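Local coordinates for alpha-L-rhamnosidase (Klebsiella oxytoca, PDB 4XHC), which hydrolyses terminal alpha-L-rhamnose residues from glycosides, as a two-domain member of glycoside hydrolase family 78, and holds rhamnose in its pocket here, at residues Asp220-Ala223 and Val224-Gln228; Ala254-Asn257 and Asp258-Ala262; Pro534-Ile538 and Arg539-Leu543. All blocks are in the same frame, centred on the assembly; numbering follows the deposited sequence.

Overall arrangement
Following the chain from the N terminus, contact 1 lies on helix 214-230, contact 2 on helix 247-259 where it runs out into a turn, and contact 3 on the last helix, 534-540, with the chain end. Each joins consecutive residues, so each closes only local turns; the three come in series and none nests within or crosses another. In space they converge, their centres about 11 to 13 Å apart. Leu-227 packs on Val-256 between contacts 1 and 2. Ala-535 lies against Ala-223 and Val-256, and Arg-539 pairs with Asp-220. The C-terminal helix is thereby tied to two early helices of the six-hairpin glycosidase domain, far away in sequence.

Contact 1. Residues Asp220-Ala223 and Val224-Gln228; sequences DNVA and VLTLQ
Thr-226 donates twice to the carbonyl of Val-222, one helical turn back. The hydroxyl OG1 of Thr-226 donates to Val-222 O at 2.6 Å, and Thr-226 N donates to the same Val-222 O at 3.1 Å. The two donors come from opposite faces of the carbonyl plane, so that one oxygen accepts two bonds from the same residue. Thr-226 can do this because its OG1 stands beside its own backbone N (chi1 -51°), turned back toward the preceding turn. The same hydroxyl is also hydrogen-bonded to Phe-504 N, so a small, branched polar residue suits this buried place.

The other backbone bonds are those of a regular alpha-helix. Val-224 N meets Asp-220 O at 2.9 Å, Leu-225 N meets Asn-221 O, and Leu-227 N reaches Ala-223 O at 3.0 Å.

Apolar contact is light. Val-224 sets its CG2 beside the backbone N, where it lies 3.3 Å from Asp-220 O and 4.0 Å from Asp-220 OD2. This methyl lines one side of the carboxylate, whose polar partner is Arg-539, in a salt bridge through OD2. The charge of the buried aspartate is thus probably compensated.

Among its neighbours, helix 214-230 packs Ala-223, small enough for close approach, against Ala-535 of helix 534-540, while Leu-227 packs on Gln-253 and Val-256 of helix 247-259. Thr-226 faces the loop of Thr-503 and Phe-504, its side chain about 11 Å from the bound rhamnose. At the segment's C-terminal end, Gln-228 O is hydrogen-bonded to OG1 of Thr-200, the last residue of strand 187-200.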
ATOM      1  N   ASP A 220      34.975  -1.494  16.505  1.00 59.34           N
ATOM      2  CA  ASP A 220      35.273  -2.170  15.248  1.00 61.53           C
ATOM      3  C   ASP A 220      34.120  -3.079  14.801  1.00 59.41           C
ATOM      4  O   ASP A 220      33.787  -3.106  13.617  1.00 58.13           O
ATOM      5  CB  ASP A 220      36.574  -2.968  15.364  1.00 65.79           C
ATOM      6  CG  ASP A 220      36.907  -3.737  14.091  1.00 69.50           C
ATOM      7  OD1 ASP A 220      37.451  -3.130  13.135  1.00 70.91           O
ATOM      8  OD2 ASP A 220      36.628  -4.958  14.051  1.00 72.55           O
ATOM      9  N   ASN A 221      33.508  -3.807  15.734  1.00 58.38           N
ATOM     10  CA  ASN A 221      32.378  -4.680  15.389  1.00 57.28           C
ATOM     11  C   ASN A 221      31.209  -3.904  14.810  1.00 53.88           C
ATOM     12  O   ASN A 221      30.628  -4.304  13.805  1.00 52.85           O
ATOM     13  CB  ASN A 221      31.906  -5.497  16.588  1.00 58.98           C
ATOM     14  CG  ASN A 221      32.867  -6.608  16.943  1.00 62.22           C
ATOM     15  OD1 ASN A 221      33.507  -7.201  16.073  1.00 65.32           O
ATOM     16  ND2 ASN A 221      32.973  -6.902  18.226  1.00 64.19           N
ATOM     17  N   VAL A 222      30.875  -2.786  15.431  1.00 51.98           N
ATOM     18  CA  VAL A 222      29.795  -1.947  14.925  1.00 50.04           C
ATOM     19  C   VAL A 222      30.145  -1.342  13.563  1.00 48.91           C
ATOM     20  O   VAL A 222      29.294  -1.261  12.677  1.00 47.41           O
ATOM     21  CB  VAL A 222      29.450  -0.853  15.940  1.00 50.25           C
ATOM     22  CG1 VAL A 222      28.518   0.188  15.334  1.00 49.60           C
ATOM     23  CG2 VAL A 222      28.823  -1.486  17.176  1.00 51.17           C
ATOM     24  N   ALA A 223      31.399  -0.934  13.396  1.00 50.06           N
ATOM     25  CA  ALA A 223      31.880  -0.380  12.129  1.00 49.38           C
ATOM     26  C   ALA A 223      31.751  -1.367  10.979  1.00 50.36           C
ATOM     27  O   ALA A 223      31.240  -1.035   9.923  1.00 49.86           O
ATOM     28  CB  ALA A 223      33.327   0.056  12.269  1.00 49.76           C
ATOM     29  N   VAL A 224      32.220  -2.586  11.199  1.00 53.60           N
ATOM     30  CA  VAL A 224      32.192  -3.614  10.164  1.00 55.36           C
ATOM     31  C   VAL A 224      30.765  -3.913   9.713  1.00 55.00           C
ATOM     32  O   VAL A 224      30.522  -4.048   8.515  1.00 56.94           O
ATOM     33  CB  VAL A 224      32.902  -4.911  10.631  1.00 57.79           C
ATOM     34  CG1 VAL A 224      32.668  -6.056   9.651  1.00 58.25           C
ATOM     35  CG2 VAL A 224      34.397  -4.666  10.794  1.00 59.10           C
ATOM     36  N   LEU A 225      29.825  -4.017  10.657  1.00 54.70           N
ATOM     37  CA  LEU A 225      28.414  -4.269  10.309  1.00 54.57           C
ATOM     38  C   LEU A 225      27.855  -3.118   9.487  1.00 54.02           C
ATOM     39  O   LEU A 225      27.080  -3.340   8.554  1.00 53.94           O
ATOM     40  CB  LEU A 225      27.551  -4.476  11.557  1.00 55.04           C
ATOM     41  CG  LEU A 225      26.043  -4.694  11.330  1.00 55.57           C
ATOM     42  CD1 LEU A 225      25.781  -5.859  10.377  1.00 55.67           C
ATOM     43  CD2 LEU A 225      25.311  -4.896  12.658  1.00 55.62           C
ATOM     44  N   THR A 226      28.262  -1.897   9.840  1.00 52.85           N
ATOM     45  CA  THR A 226      27.867  -0.700   9.112  1.00 51.47           C
ATOM     46  C   THR A 226      28.275  -0.797   7.654  1.00 52.58           C
ATOM     47  O   THR A 226      27.472  -0.537   6.758  1.00 53.92           O
ATOM     48  CB  THR A 226      28.500   0.574   9.712  1.00 50.25           C
ATOM     49  OG1 THR A 226      28.265   0.612  11.126  1.00 49.90           O
ATOM     50  CG2 THR A 226      27.905   1.808   9.073  1.00 49.13           C
ATOM     51  N   LEU A 227      29.530  -1.145   7.408  1.00 54.33           N
ATOM     52  CA  LEU A 227      30.013  -1.249   6.036  1.00 56.82           C
ATOM     53  C   LEU A 227      29.279  -2.368   5.304  1.00 57.12           C
ATOM     54  O   LEU A 227      28.873  -2.200   4.157  1.00 56.67           O
ATOM     55  CB  LEU A 227      31.532  -1.491   5.995  1.00 59.01           C
ATOM     56  CG  LEU A 227      32.118  -1.702   4.591  1.00 59.70           C
ATOM     57  CD1 LEU A 227      31.880  -0.495   3.694  1.00 57.07           C
ATOM     58  CD2 LEU A 227      33.600  -2.016   4.684  1.00 61.95           C
ATOM     59  N   GLN A 228      29.118  -3.502   5.975  1.00 57.36           N
ATOM     60  CA  GLN A 228      28.476  -4.656   5.375  1.00 57.78           C
ATOM     61  C   GLN A 228      27.100  -4.336   4.814  1.00 55.71           C
ATOM     62  O   GLN A 228      26.765  -4.757   3.716  1.00 56.81           O
ATOM     63  CB  GLN A 228      28.350  -5.776   6.391  1.00 59.65           C
ATOM     64  CG  GLN A 228      27.673  -7.010   5.827  1.00 61.76           C
ATOM     65  CD  GLN A 228      27.788  -8.189   6.757  1.00 64.03           C
ATOM     66  OE1 GLN A 228      27.023  -8.313   7.711  1.00 64.31           O
ATOM     67  NE2 GLN A 228      28.752  -9.062   6.488  1.00 65.63           N
TER

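Contact 2. Residues Ala254-Asn257 and Asp258-Ala262; sequences ALVN and DVTFA
Helix 247-259 comes to its end here, as Val-256 and Asn-257 give their carbonyls to the turn that follows. One normal helical bond remains, from Asp-258 N to Ala-254 O at 3.1 Å; after it the pattern changes. Val-259 N reaches back only three residues, to Val-256 O at 3.1 Å, and the hydroxyl OG1 of Thr-260 donates to the same Val-256 O at 2.9 Å. Both donors stand above the carbonyl plane, on opposite faces. Thr-260 carries OG1 between its backbone N and carbonyl carbon (chi1 56°), which brings the hydroxyl over the last turn of the helix; its methyl CG2 meets Val-256 CG1 at 4.1 Å. Threonine suits the position because its hydroxyl answers the helix carbonyl while its methyl packs on Val-256.

Asn-257 O also accepts twice, from opposite faces: Ala-262 N, tilted from the plane, lies 2.8 Å from Asn-257 O, and Thr-260 N, well above it, 3.2 Å. Thr-260, non-helical (phi -116°, psi -89°), folds the chain back, and the chain leaves the turn through Ala-262 with positive phi. The amide of Asn-257 extends along the turn: its OD1 accepts from Arg-263 N and sits 4.0 Å from Phe-261 CB. Asp-258 OD1 is held by His-264 NE2, so both polar side chains hold the chain at the start of helix 264-276.

Carbonyls that each accept twice, with bonds spanning three and five residues instead of four, mark a helix C-terminus turning toward the next helix, as in the mainly helical six-hairpin glycosidase domain.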
ATOM      1  N   ALA A 254      36.022   2.811   0.688  1.00 54.27           N
ATOM      2  CA  ALA A 254      37.096   2.052   0.040  1.00 55.18           C
ATOM      3  C   ALA A 254      38.256   1.760   0.989  1.00 54.63           C
ATOM      4  O   ALA A 254      38.862   0.701   0.917  1.00 56.24           O
ATOM      5  CB  ALA A 254      37.593   2.774  -1.208  1.00 54.69           C
ATOM      6  N   LEU A 255      38.566   2.700   1.874  1.00 54.34           N
ATOM      7  CA  LEU A 255      39.634   2.485   2.848  1.00 55.84           C
ATOM      8  C   LEU A 255      39.295   1.329   3.784  1.00 55.50           C
ATOM      9  O   LEU A 255      40.145   0.503   4.081  1.00 54.92           O
ATOM     10  CB  LEU A 255      39.892   3.753   3.680  1.00 55.88           C
ATOM     11  CG  LEU A 255      40.617   4.932   3.027  1.00 56.01           C
ATOM     12  CD1 LEU A 255      40.743   6.077   4.027  1.00 54.92           C
ATOM     13  CD2 LEU A 255      41.987   4.526   2.496  1.00 57.26           C
ATOM     14  N   VAL A 256      38.052   1.286   4.256  1.00 54.73           N
ATOM     15  CA  VAL A 256      37.641   0.272   5.220  1.00 55.49           C
ATOM     16  C   VAL A 256      37.562  -1.086   4.530  1.00 56.44           C
ATOM     17  O   VAL A 256      38.007  -2.094   5.068  1.00 56.65           O
ATOM     18  CB  VAL A 256      36.287   0.623   5.873  1.00 55.75           C
ATOM     19  CG1 VAL A 256      35.922  -0.393   6.949  1.00 56.01           C
ATOM     20  CG2 VAL A 256      36.328   2.031   6.459  1.00 55.59           C
ATOM     21  N   ASN A 257      37.007  -1.095   3.325  1.00 56.56           N
ATOM     22  CA  ASN A 257      36.949  -2.293   2.506  1.00 59.37           C
ATOM     23  C   ASN A 257      38.324  -2.948   2.373  1.00 62.26           C
ATOM     24  O   ASN A 257      38.459  -4.166   2.456  1.00 66.62           O
ATOM     25  CB  ASN A 257      36.405  -1.934   1.124  1.00 59.34           C
ATOM     26  CG  ASN A 257      36.402  -3.110   0.172  1.00 60.95           C
ATOM     27  OD1 ASN A 257      35.684  -4.082   0.372  1.00 60.48           O
ATOM     28  ND2 ASN A 257      37.222  -3.029  -0.865  1.00 62.77           N
ATOM     29  N   ASP A 258      39.334  -2.119   2.178  1.00 63.13           N
ATOM     30  CA  ASP A 258      40.709  -2.558   2.028  1.00 67.31           C
ATOM     31  C   ASP A 258      41.210  -3.542   3.088  1.00 66.67           C
ATOM     32  O   ASP A 258      41.944  -4.465   2.778  1.00 66.36           O
ATOM     33  CB  ASP A 258      41.617  -1.332   2.057  1.00 71.95           C
ATOM     34  CG  ASP A 258      42.603  -1.326   0.941  1.00 77.56           C
ATOM     35  OD1 ASP A 258      42.158  -1.551  -0.210  1.00 83.18           O
ATOM     36  OD2 ASP A 258      43.801  -1.088   1.216  1.00 82.12           O
ATOM     37  N   VAL A 259      40.813  -3.320   4.334  1.00 66.76           N
ATOM     38  CA  VAL A 259      41.286  -4.111   5.476  1.00 67.26           C
ATOM     39  C   VAL A 259      40.203  -5.013   6.080  1.00 65.80           C
ATOM     40  O   VAL A 259      40.434  -5.656   7.098  1.00 68.13           O
ATOM     41  CB  VAL A 259      41.842  -3.198   6.601  1.00 67.04           C
ATOM     42  CG1 VAL A 259      43.048  -2.419   6.105  1.00 66.77           C
ATOM     43  CG2 VAL A 259      40.768  -2.247   7.133  1.00 64.63           C
ATOM     44  N   THR A 260      39.026  -5.052   5.466  1.00 63.76           N
ATOM     45  CA  THR A 260      37.958  -5.951   5.894  1.00 63.31           C
ATOM     46  C   THR A 260      37.663  -6.949   4.774  1.00 63.61           C
ATOM     47  O   THR A 260      38.289  -8.007   4.725  1.00 65.22           O
ATOM     48  CB  THR A 260      36.681  -5.185   6.314  1.00 61.18           C
ATOM     49  OG1 THR A 260      36.236  -4.345   5.239  1.00 60.60           O
ATOM     50  CG2 THR A 260      36.944  -4.335   7.548  1.00 60.03           C
ATOM     51  N   PHE A 261      36.749  -6.606   3.865  1.00 61.65           N
ATOM     52  CA  PHE A 261      36.240  -7.566   2.882  1.00 63.45           C
ATOM     53  C   PHE A 261      37.051  -7.641   1.597  1.00 64.61           C
ATOM     54  O   PHE A 261      36.876  -8.572   0.818  1.00 67.01           O
ATOM     55  CB  PHE A 261      34.787  -7.262   2.544  1.00 62.57           C
ATOM     56  CG  PHE A 261      33.869  -7.313   3.726  1.00 62.11           C
ATOM     57  CD1 PHE A 261      33.392  -8.524   4.198  1.00 63.54           C
ATOM     58  CD2 PHE A 261      33.484  -6.147   4.367  1.00 60.09           C
ATOM     59  CE1 PHE A 261      32.548  -8.573   5.293  1.00 62.68           C
ATOM     60  CE2 PHE A 261      32.643  -6.189   5.460  1.00 59.65           C
ATOM     61  CZ  PHE A 261      32.171  -7.403   5.922  1.00 61.18           C
ATOM     62  N   ALA A 262      37.934  -6.674   1.381  1.00 65.37           N
ATOM     63  CA  ALA A 262      38.863  -6.678   0.235  1.00 68.57           C
ATOM     64  C   ALA A 262      38.184  -6.931  -1.122  1.00 69.35           C
ATOM     65  O   ALA A 262      38.703  -7.668  -1.951  1.00 71.34           O
ATOM     66  CB  ALA A 262      39.999  -7.676   0.462  1.00 70.41           C
TER

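Contact 3. Residues Pro534-Ile538 and Arg539-Leu543; sequences PAWFI and RQYGL
The indole of Trp-536 carries two neighbours from the next turn over one of its faces. Gln-540 CB sits 4.0 Å from the centroid of the five-membered ring of Trp-536, nearly on the ring normal, as a CH-pi contact. Beyond it Tyr-541 points its edge at the six-membered ring in a T-shaped pair, with centroids 5.6 Å apart and planes at 86°. At the edge of the tyrosine ring lie Trp-536 CZ3 and Phe-537 O. Tyr-541 CE1 also lies near the plane of the Phe-537 ring, 4.1 Å from Phe-537 CD1, the two side chains running side by side. The indole reaches its partners because its CG is anti to the backbone N (chi1 -177°).

At the edge of the Arg-539 guanidinium, in its plane, lies Ala-535 O. The arginine chain, extended from CG to NE, runs alongside this carbonyl. A long residue with several N-H groups suits the place: NH1 is hydrogen-bonded to Pro-207 O and NH2 forms a salt bridge with Asp-220 of helix 214-230.

Along the backbone, Gln-540 N bonds Trp-536 O at 2.7 Å and Tyr-541 N bonds Phe-537 O at 3.1 Å. Then Gly-542 takes positive phi, which glycine accepts easily, and Leu-543 N reaches Ile-538 O at 3.1 Å, on a lone pair in the carbonyl plane. Leu-543 CD1 comes to 4.5 Å from Ile-538 CG1, and the C-terminal carboxylate of Leu-543 is hydrogen-bonded through O to Thr-211 OG1.

A six-to-one bond, a positive-phi glycine and an apolar pair across them resemble a Schellman motif, here at the C-terminus of the chain.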
ATOM      1  N   PRO A 534      36.697   3.969  11.864  1.00 52.61           N
ATOM      2  CA  PRO A 534      37.469   3.415  12.974  1.00 53.49           C
ATOM      3  C   PRO A 534      38.004   1.997  12.731  1.00 55.59           C
ATOM      4  O   PRO A 534      39.088   1.656  13.210  1.00 55.38           O
ATOM      5  CB  PRO A 534      36.468   3.428  14.116  1.00 53.62           C
ATOM      6  CG  PRO A 534      35.671   4.658  13.850  1.00 53.51           C
ATOM      7  CD  PRO A 534      35.551   4.757  12.352  1.00 52.59           C
ATOM      8  N   ALA A 535      37.257   1.183  11.994  1.00 56.09           N
ATOM      9  CA  ALA A 535      37.757  -0.124  11.590  1.00 58.51           C
ATOM     10  C   ALA A 535      39.095  -0.012  10.836  1.00 58.61           C
ATOM     11  O   ALA A 535      40.020  -0.789  11.085  1.00 59.12           O
ATOM     12  CB  ALA A 535      36.720  -0.846  10.743  1.00 59.43           C
ATOM     13  N   TRP A 536      39.196   0.967   9.936  1.00 56.71           N
ATOM     14  CA  TRP A 536      40.436   1.203   9.189  1.00 57.06           C
ATOM     15  C   TRP A 536      41.557   1.686  10.108  1.00 56.53           C
ATOM     16  O   TRP A 536      42.644   1.118  10.107  1.00 56.33           O
ATOM     17  CB  TRP A 536      40.216   2.208   8.050  1.00 56.35           C
ATOM     18  CG  TRP A 536      41.437   2.441   7.193  1.00 57.59           C
ATOM     19  CD1 TRP A 536      41.995   1.568   6.302  1.00 60.87           C
ATOM     20  CD2 TRP A 536      42.238   3.619   7.147  1.00 57.12           C
ATOM     21  NE1 TRP A 536      43.100   2.128   5.710  1.00 61.20           N
ATOM     22  CE2 TRP A 536      43.266   3.392   6.209  1.00 59.16           C
ATOM     23  CE3 TRP A 536      42.185   4.849   7.803  1.00 56.66           C
ATOM     24  CZ2 TRP A 536      44.236   4.348   5.916  1.00 59.37           C
ATOM     25  CZ3 TRP A 536      43.152   5.805   7.505  1.00 57.59           C
ATOM     26  CH2 TRP A 536      44.163   5.544   6.571  1.00 58.06           C
ATOM     27  N   PHE A 537      41.287   2.724  10.895  1.00 54.88           N
ATOM     28  CA  PHE A 537      42.278   3.240  11.843  1.00 54.91           C
ATOM     29  C   PHE A 537      42.782   2.138  12.776  1.00 56.74           C
ATOM     30  O   PHE A 537      43.989   2.002  13.006  1.00 59.31           O
ATOM     31  CB  PHE A 537      41.697   4.380  12.688  1.00 53.04           C
ATOM     32  CG  PHE A 537      41.440   5.643  11.917  1.00 51.92           C
ATOM     33  CD1 PHE A 537      42.472   6.287  11.244  1.00 52.67           C
ATOM     34  CD2 PHE A 537      40.171   6.210  11.889  1.00 50.74           C
ATOM     35  CE1 PHE A 537      42.237   7.456  10.540  1.00 52.08           C
ATOM     36  CE2 PHE A 537      39.929   7.380  11.189  1.00 49.89           C
ATOM     37  CZ  PHE A 537      40.962   8.005  10.515  1.00 50.55           C
ATOM     38  N   ILE A 538      41.855   1.356  13.314  1.00 56.48           N
ATOM     39  CA  ILE A 538      42.201   0.344  14.294  1.00 58.58           C
ATOM     40  C   ILE A 538      43.065  -0.736  13.649  1.00 61.49           C
ATOM     41  O   ILE A 538      44.093  -1.120  14.204  1.00 63.94           O
ATOM     42  CB  ILE A 538      40.938  -0.234  14.971  1.00 57.92           C
ATOM     43  CG1 ILE A 538      40.335   0.825  15.900  1.00 56.63           C
ATOM     44  CG2 ILE A 538      41.260  -1.487  15.776  1.00 59.89           C
ATOM     45  CD1 ILE A 538      38.885   0.586  16.241  1.00 56.55           C
ATOM     46  N   ARG A 539      42.666  -1.188  12.463  1.00 62.72           N
ATOM     47  CA  ARG A 539      43.377  -2.265  11.770  1.00 65.38           C
ATOM     48  C   ARG A 539      44.674  -1.810  11.103  1.00 66.04           C
ATOM     49  O   ARG A 539      45.700  -2.458  11.247  1.00 68.98           O
ATOM     50  CB  ARG A 539      42.464  -2.931  10.738  1.00 66.49           C
ATOM     51  CG  ARG A 539      41.347  -3.751  11.361  1.00 67.58           C
ATOM     52  CD  ARG A 539      40.179  -3.933  10.411  1.00 67.76           C
ATOM     53  NE  ARG A 539      39.041  -4.558  11.080  1.00 67.91           N
ATOM     54  CZ  ARG A 539      38.671  -5.827  10.941  1.00 70.47           C
ATOM     55  NH1 ARG A 539      39.328  -6.657  10.141  1.00 73.28           N
ATOM     56  NH2 ARG A 539      37.615  -6.271  11.604  1.00 71.18           N
ATOM     57  N   GLN A 540      44.627  -0.695  10.385  1.00 65.25           N
ATOM     58  CA  GLN A 540      45.785  -0.191   9.643  1.00 65.84           C
ATOM     59  C   GLN A 540      46.899   0.318  10.553  1.00 65.77           C
ATOM     60  O   GLN A 540      48.065   0.131  10.238  1.00 67.49           O
ATOM     61  CB  GLN A 540      45.353   0.933   8.688  1.00 64.87           C
ATOM     62  CG  GLN A 540      46.417   1.389   7.697  1.00 65.25           C
ATOM     63  CD  GLN A 540      46.797   0.319   6.707  1.00 67.41           C
ATOM     64  OE1 GLN A 540      46.004  -0.557   6.373  1.00 69.26           O
ATOM     65  NE2 GLN A 540      48.015   0.388   6.224  1.00 69.49           N
ATOM     66  N   TYR A 541      46.550   0.971  11.662  1.00 65.28           N
ATOM     67  CA  TYR A 541      47.554   1.524  12.586  1.00 66.45           C
ATOM     68  C   TYR A 541      47.797   0.655  13.817  1.00 68.62           C
ATOM     69  O   TYR A 541      48.591   1.013  14.691  1.00 67.61           O
ATOM     70  CB  TYR A 541      47.170   2.941  13.007  1.00 64.04           C
ATOM     71  CG  TYR A 541      47.202   3.913  11.855  1.00 64.33           C
ATOM     72  CD1 TYR A 541      46.123   4.018  10.987  1.00 64.21           C
ATOM     73  CD2 TYR A 541      48.316   4.721  11.618  1.00 65.38           C
ATOM     74  CE1 TYR A 541      46.140   4.907   9.926  1.00 63.79           C
ATOM     75  CE2 TYR A 541      48.341   5.610  10.559  1.00 65.08           C
ATOM     76  CZ  TYR A 541      47.245   5.695   9.720  1.00 64.58           C
ATOM     77  OH  TYR A 541      47.237   6.560   8.666  1.00 64.62           O
ATOM     78  N   GLY A 542      47.116  -0.485  13.879  1.00 71.24           N
ATOM     79  CA  GLY A 542      47.308  -1.440  14.964  1.00 74.46           C
ATOM     80  C   GLY A 542      47.059  -0.820  16.325  1.00 73.98           C
ATOM     81  O   GLY A 542      47.853  -0.993  17.243  1.00 76.61           O
ATOM     82  N   LEU A 543      45.949  -0.105  16.455  1.00 72.78           N
ATOM     83  CA  LEU A 543      45.606   0.544  17.714  1.00 72.77           C
ATOM     84  C   LEU A 543      45.141  -0.485  18.762  1.00 75.07           C
ATOM     85  O   LEU A 543      44.685  -1.599  18.442  1.00 75.30           O
ATOM     86  CB  LEU A 543      44.525   1.610  17.486  1.00 70.44           C
ATOM     87  CG  LEU A 543      44.799   2.674  16.416  1.00 69.16           C
ATOM     88  CD1 LEU A 543      43.692   3.715  16.393  1.00 67.01           C
ATOM     89  CD2 LEU A 543      46.141   3.346  16.647  1.00 70.55           C
ATOM     90  OXT LEU A 543      45.216  -0.223  19.968  1.00 74.86           O
TER